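Local coordinates for protein helix-turn-helix transcriptional regulator (Pseudomonas aeruginosa, PDB 5XHX) that probably acts as a DNA-binding LuxR-family transcriptional regulator, represented here by its N-terminal ligand-binding-type domain without the helix-turn-helix part, at residues L19-L32 with W165-E177. Numbering follows the deposited sequence.
Sequences LLEALDRPFFWRIL and WVIALMKKRIHFE
The R173 guanidinium has CB of F28 over one face, with the F28 ring 19° from its plane. At its edges lie the carbonyl oxygens of L23 and R25 and the carboxylate of E177. CB of D24 sits over one face of the F176 ring in a CH-pi contact, and CB of H175 over the opposite face. CD2 of F28 lies over one face of the W29 indole, whose far edge meets CG of M170. R173 leaves its backbone with CG anti to N (chi1 167°) and bends at chi2, and its CG and CD run past CD2 of F28. R173 NH1 hydrogen-bonds L23 O at 2.8 Å and R25 O at 2.7 Å, each time from above the carbonyl plane. R25 O also accepts from F28 N, on the opposite face. R173 NE makes a salt bridge to E177 OE2 at 2.9 Å, from above the carboxylate plane. Together these bonds restrain the guanidinium's rotation. W29 NE1 hydrogen-bonds the same E177 OE2 at 2.8 Å, nearly along its C-O axis. L169 forms the apolar part, its CD1 tight against CD2 of L19 and its CD2 on L20 and L23. NZ of K172 hydrogen-bonds O of E21 of the second subunit. The contact joins helix 11-21, the 25-28 turn and helix 28-36 to the C-terminal part of helix 153-173 and the residues that follow. That helix packs on the antiparallel sheet, as in the alpha/beta ligand-binding domains of LuxR-type regulators.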
loop_
_atom_site.group_PDB
_atom_site.type_symbol
_atom_site.label_atom_id
_atom_site.label_comp_id
_atom_site.label_asym_id
_atom_site.label_seq_id
_atom_site.Cartn_x
_atom_site.Cartn_y
_atom_site.Cartn_z
ATOM N N LEU A 19 -2.389 -7.736 1.888
ATOM C CA LEU A 19 -1.820 -6.832 2.879
ATOM C C LEU A 19 -2.298 -5.407 2.648
ATOM O O LEU A 19 -2.740 -4.720 3.583
ATOM C CB LEU A 19 -0.298 -6.922 2.808
ATOM C CG LEU A 19 0.524 -5.994 3.686
ATOM C CD1 LEU A 19 0.182 -6.246 5.152
ATOM C CD2 LEU A 19 2.000 -6.255 3.404
ATOM N N LEU A 20 -2.247 -4.955 1.387
ATOM C CA LEU A 20 -2.722 -3.618 1.047
ATOM C C LEU A 20 -4.216 -3.469 1.290
ATOM O O LEU A 20 -4.675 -2.382 1.653
ATOM C CB LEU A 20 -2.390 -3.306 -0.421
ATOM C CG LEU A 20 -0.890 -3.250 -0.701
ATOM C CD1 LEU A 20 -0.582 -2.938 -2.167
ATOM C CD2 LEU A 20 -0.243 -2.222 0.239
ATOM N N GLU A 21 -4.977 -4.525 1.094
ATOM C CA GLU A 21 -6.398 -4.484 1.309
ATOM C C GLU A 21 -6.757 -4.320 2.794
ATOM O O GLU A 21 -7.751 -3.746 3.139
ATOM C CB GLU A 21 -7.017 -5.744 0.715
ATOM C CG GLU A 21 -8.492 -5.803 0.695
ATOM C CD GLU A 21 -9.120 -4.765 -0.203
ATOM O OE1 GLU A 21 -10.109 -4.154 0.218
ATOM O OE2 GLU A 21 -8.623 -4.551 -1.307
ATOM N N ALA A 22 -5.892 -4.821 3.658
ATOM C CA ALA A 22 -6.066 -4.772 5.106
ATOM C C ALA A 22 -5.674 -3.434 5.708
ATOM O O ALA A 22 -5.845 -3.248 6.917
ATOM C CB ALA A 22 -5.245 -5.885 5.765
ATOM N N LEU A 23 -5.177 -2.500 4.893
ATOM C CA LEU A 23 -4.582 -1.279 5.414
ATOM C C LEU A 23 -5.565 -0.471 6.255
ATOM O O LEU A 23 -5.148 0.253 7.161
ATOM C CB LEU A 23 -4.029 -0.441 4.259
ATOM C CG LEU A 23 -3.214 0.830 4.558
ATOM C CD1 LEU A 23 -2.022 0.565 5.488
ATOM C CD2 LEU A 23 -2.712 1.462 3.249
ATOM N N ASP A 24 -6.866 -0.591 5.992
ATOM C CA ASP A 24 -7.876 0.139 6.749
ATOM C C ASP A 24 -8.718 -0.782 7.618
ATOM O O ASP A 24 -9.835 -0.428 7.990
ATOM C CB ASP A 24 -8.777 0.945 5.810
ATOM C CG ASP A 24 -9.622 0.061 4.893
ATOM O OD1 ASP A 24 -9.445 -1.180 4.890
ATOM O OD2 ASP A 24 -10.466 0.623 4.161
ATOM N N ARG A 25 -8.211 -1.960 7.938
ATOM C CA ARG A 25 -8.949 -2.962 8.677
ATOM C C ARG A 25 -8.280 -3.212 10.023
ATOM O O ARG A 25 -7.078 -2.954 10.189
ATOM C CB ARG A 25 -9.037 -4.265 7.867
ATOM C CG ARG A 25 -9.650 -4.084 6.464
ATOM C CD ARG A 25 -11.110 -3.568 6.544
ATOM N NE ARG A 25 -11.969 -4.450 7.343
ATOM C CZ ARG A 25 -12.458 -5.614 6.910
ATOM N NH1 ARG A 25 -12.172 -6.039 5.688
ATOM N NH2 ARG A 25 -13.227 -6.359 7.693
ATOM N N PRO A 26 -9.037 -3.694 11.018
ATOM C CA PRO A 26 -8.457 -3.886 12.362
ATOM C C PRO A 26 -7.293 -4.854 12.396
ATOM O O PRO A 26 -6.389 -4.696 13.227
ATOM C CB PRO A 26 -9.642 -4.427 13.181
ATOM C CG PRO A 26 -10.859 -3.974 12.450
ATOM C CD PRO A 26 -10.490 -3.958 10.995
ATOM N N PHE A 27 -7.290 -5.856 11.523
ATOM C CA PHE A 27 -6.293 -6.916 11.526
ATOM C C PHE A 27 -5.067 -6.593 10.675
ATOM O O PHE A 27 -4.320 -7.512 10.324
ATOM C CB PHE A 27 -6.925 -8.223 11.037
ATOM C CG PHE A 27 -7.823 -8.048 9.835
ATOM C CD1 PHE A 27 -7.323 -8.191 8.553
ATOM C CD2 PHE A 27 -9.163 -7.716 9.994
ATOM C CE1 PHE A 27 -8.146 -8.025 7.442
ATOM C CE2 PHE A 27 -9.993 -7.544 8.897
ATOM C CZ PHE A 27 -9.481 -7.704 7.615
ATOM N N PHE A 28 -4.847 -5.322 10.329
ATOM C CA PHE A 28 -3.723 -4.979 9.457
ATOM C C PHE A 28 -2.388 -5.441 10.038
ATOM O O PHE A 28 -1.580 -6.055 9.338
ATOM C CB PHE A 28 -3.679 -3.474 9.199
ATOM C CG PHE A 28 -2.364 -3.010 8.616
ATOM C CD1 PHE A 28 -2.085 -3.195 7.257
ATOM C CD2 PHE A 28 -1.393 -2.416 9.425
ATOM C CE1 PHE A 28 -0.871 -2.790 6.719
ATOM C CE2 PHE A 28 -0.168 -2.006 8.887
ATOM C CZ PHE A 28 0.087 -2.190 7.531
ATOM N N TRP A 29 -2.118 -5.128 11.314
ATOM C CA TRP A 29 -0.810 -5.465 11.877
ATOM C C TRP A 29 -0.597 -6.970 11.926
ATOM O O TRP A 29 0.522 -7.451 11.712
ATOM C CB TRP A 29 -0.649 -4.852 13.275
ATOM C CG TRP A 29 -0.600 -3.370 13.220
ATOM C CD1 TRP A 29 -1.575 -2.512 13.600
ATOM C CD2 TRP A 29 0.470 -2.561 12.698
ATOM N NE1 TRP A 29 -1.176 -1.219 13.388
ATOM C CE2 TRP A 29 0.079 -1.223 12.838
ATOM C CE3 TRP A 29 1.735 -2.845 12.169
ATOM C CZ2 TRP A 29 0.891 -0.156 12.435
ATOM C CZ3 TRP A 29 2.546 -1.789 11.778
ATOM C CH2 TRP A 29 2.119 -0.464 11.906
ATOM N N ARG A 30 -1.656 -7.735 12.219
ATOM C CA ARG A 30 -1.539 -9.189 12.158
ATOM C C ARG A 30 -1.139 -9.650 10.761
ATOM O O ARG A 30 -0.283 -10.529 10.615
ATOM C CB ARG A 30 -2.847 -9.864 12.590
ATOM C CG ARG A 30 -2.731 -11.403 12.609
ATOM C CD ARG A 30 -4.022 -12.130 13.031
ATOM N NE ARG A 30 -5.185 -11.730 12.242
ATOM C CZ ARG A 30 -5.571 -12.312 11.104
ATOM N NH1 ARG A 30 -4.887 -13.333 10.600
ATOM N NH2 ARG A 30 -6.649 -11.867 10.466
ATOM N N ILE A 31 -1.721 -9.048 9.718
ATOM C CA ILE A 31 -1.396 -9.479 8.356
ATOM C C ILE A 31 0.025 -9.068 7.983
ATOM O O ILE A 31 0.741 -9.814 7.308
ATOM C CB ILE A 31 -2.424 -8.931 7.345
ATOM C CG1 ILE A 31 -3.841 -9.401 7.706
ATOM C CG2 ILE A 31 -2.046 -9.388 5.906
ATOM C CD1 ILE A 31 -3.947 -10.902 7.855
ATOM N N LEU A 32 0.461 -7.885 8.420
ATOM C CA LEU A 32 1.836 -7.468 8.152
ATOM C C LEU A 32 2.837 -8.401 8.831
ATOM O O LEU A 32 3.796 -8.874 8.205
ATOM C CB LEU A 32 2.030 -6.012 8.600
ATOM C CG LEU A 32 3.460 -5.454 8.487
ATOM C CD1 LEU A 32 4.065 -5.705 7.100
ATOM C CD2 LEU A 32 3.468 -3.969 8.814
ATOM N N TRP A 165 9.242 -0.838 1.575
ATOM C CA TRP A 165 7.791 -0.809 1.551
ATOM C C TRP A 165 7.166 -1.160 2.893
ATOM O O TRP A 165 6.018 -0.774 3.133
ATOM C CB TRP A 165 7.232 -1.725 0.448
ATOM C CG TRP A 165 7.614 -3.177 0.507
ATOM C CD1 TRP A 165 8.604 -3.783 -0.206
ATOM C CD2 TRP A 165 6.991 -4.204 1.285
ATOM N NE1 TRP A 165 8.654 -5.125 0.100
ATOM C CE2 TRP A 165 7.663 -5.413 0.998
ATOM C CE3 TRP A 165 5.919 -4.225 2.183
ATOM C CZ2 TRP A 165 7.315 -6.626 1.597
ATOM C CZ3 TRP A 165 5.575 -5.424 2.780
ATOM C CH2 TRP A 165 6.274 -6.611 2.484
ATOM N N VAL A 166 7.884 -1.857 3.782
ATOM C CA VAL A 166 7.359 -2.047 5.137
ATOM C C VAL A 166 7.153 -0.698 5.813
ATOM O O VAL A 166 6.079 -0.412 6.344
ATOM C CB VAL A 166 8.277 -2.958 5.970
ATOM C CG1 VAL A 166 7.828 -2.955 7.465
ATOM C CG2 VAL A 166 8.243 -4.371 5.409
ATOM N N ILE A 167 8.165 0.166 5.776
ATOM C CA ILE A 167 8.026 1.419 6.513
ATOM C C ILE A 167 7.075 2.374 5.788
ATOM O O ILE A 167 6.415 3.200 6.425
ATOM C CB ILE A 167 9.403 2.062 6.760
ATOM C CG1 ILE A 167 10.000 2.566 5.465
ATOM C CG2 ILE A 167 10.388 1.051 7.476
ATOM C CD1 ILE A 167 11.378 3.208 5.652
ATOM N N ALA A 168 7.011 2.304 4.452
ATOM C CA ALA A 168 6.034 3.108 3.720
ATOM C C ALA A 168 4.620 2.720 4.117
ATOM O O ALA A 168 3.765 3.582 4.366
ATOM C CB ALA A 168 6.235 2.937 2.208
ATOM N N LEU A 169 4.361 1.418 4.177
ATOM C CA LEU A 169 3.061 0.913 4.598
ATOM C C LEU A 169 2.730 1.349 6.020
ATOM O O LEU A 169 1.608 1.777 6.306
ATOM C CB LEU A 169 3.067 -0.615 4.527
ATOM C CG LEU A 169 2.200 -1.446 3.602
ATOM C CD1 LEU A 169 2.192 -2.867 4.160
ATOM C CD2 LEU A 169 0.800 -0.876 3.516
ATOM N N MET A 170 3.681 1.164 6.945
ATOM C CA MET A 170 3.445 1.535 8.343
ATOM C C MET A 170 3.030 2.992 8.452
ATOM O O MET A 170 2.055 3.322 9.133
ATOM C CB MET A 170 4.701 1.265 9.182
ATOM C CG MET A 170 5.034 -0.218 9.306
ATOM S SD MET A 170 6.614 -0.514 10.111
ATOM C CE MET A 170 6.288 0.391 11.658
ATOM N N LYS A 171 3.759 3.877 7.769
ATOM C CA LYS A 171 3.441 5.302 7.811
ATOM C C LYS A 171 2.029 5.560 7.292
ATOM O O LYS A 171 1.269 6.332 7.890
ATOM C CB LYS A 171 4.482 6.082 6.995
ATOM C CG LYS A 171 4.303 7.602 6.992
ATOM C CD LYS A 171 4.216 8.175 8.404
ATOM C CE LYS A 171 4.560 9.664 8.440
ATOM N NZ LYS A 171 6.044 9.895 8.493
ATOM N N LYS A 172 1.638 4.880 6.208
ATOM C CA LYS A 172 0.301 5.090 5.664
ATOM C C LYS A 172 -0.771 4.522 6.585
ATOM O O LYS A 172 -1.872 5.078 6.671
ATOM C CB LYS A 172 0.201 4.480 4.261
ATOM C CG LYS A 172 1.016 5.244 3.217
ATOM C CD LYS A 172 0.572 6.704 3.169
ATOM C CE LYS A 172 1.380 7.513 2.166
ATOM N NZ LYS A 172 2.640 8.068 2.738
ATOM N N ARG A 173 -0.458 3.452 7.317
ATOM C CA ARG A 173 -1.454 2.890 8.228
ATOM C C ARG A 173 -1.914 3.895 9.287
ATOM O O ARG A 173 -3.045 3.783 9.769
ATOM C CB ARG A 173 -0.902 1.607 8.864
ATOM C CG ARG A 173 -1.679 1.068 10.062
ATOM C CD ARG A 173 -3.124 0.675 9.743
ATOM N NE ARG A 173 -3.791 0.138 10.929
ATOM C CZ ARG A 173 -4.940 -0.540 10.921
ATOM N NH1 ARG A 173 -5.578 -0.770 9.782
ATOM N NH2 ARG A 173 -5.453 -0.998 12.060
ATOM N N ILE A 174 -1.100 4.906 9.612
ATOM C CA ILE A 174 -1.471 5.885 10.642
ATOM C C ILE A 174 -2.793 6.578 10.320
ATOM O O ILE A 174 -3.574 6.901 11.227
ATOM C CB ILE A 174 -0.350 6.926 10.825
ATOM C CG1 ILE A 174 0.842 6.298 11.525
ATOM C CG2 ILE A 174 -0.852 8.134 11.620
ATOM C CD1 ILE A 174 0.452 5.474 12.710
ATOM N N HIS A 175 -3.064 6.813 9.050
ATOM C CA HIS A 175 -4.306 7.413 8.630
ATOM C C HIS A 175 -5.522 6.636 9.003
ATOM O O HIS A 175 -6.573 7.192 9.113
ATOM C CB HIS A 175 -4.297 7.648 7.144
ATOM C CG HIS A 175 -3.245 8.597 6.727
ATOM N ND1 HIS A 175 -3.356 9.948 6.927
ATOM C CD2 HIS A 175 -2.037 8.395 6.176
ATOM C CE1 HIS A 175 -2.266 10.540 6.501
ATOM N NE2 HIS A 175 -1.442 9.619 6.051
ATOM N N PHE A 176 -5.374 5.352 9.201
ATOM C CA PHE A 176 -6.495 4.543 9.562
ATOM C C PHE A 176 -6.458 4.124 11.007
ATOM O O PHE A 176 -7.196 3.271 11.396
ATOM C CB PHE A 176 -6.582 3.341 8.654
ATOM C CG PHE A 176 -6.562 3.685 7.205
ATOM C CD1 PHE A 176 -7.694 4.131 6.581
ATOM C CD2 PHE A 176 -5.423 3.585 6.480
ATOM C CE1 PHE A 176 -7.679 4.459 5.293
ATOM C CE2 PHE A 176 -5.411 3.912 5.173
ATOM C CZ PHE A 176 -6.542 4.353 4.576
ATOM N N GLU A 177 -5.595 4.735 11.799
ATOM C CA GLU A 177 -5.604 4.503 13.232
ATOM C C GLU A 177 -6.335 5.622 13.947
ATOM O O GLU A 177 -6.055 6.789 13.808
ATOM C CB GLU A 177 -4.209 4.293 13.818
ATOM C CG GLU A 177 -3.434 3.202 13.194
ATOM C CD GLU A 177 -3.508 1.918 13.935
ATOM O OE1 GLU A 177 -4.188 1.859 14.930
ATOM O OE2 GLU A 177 -2.891 0.970 13.502
#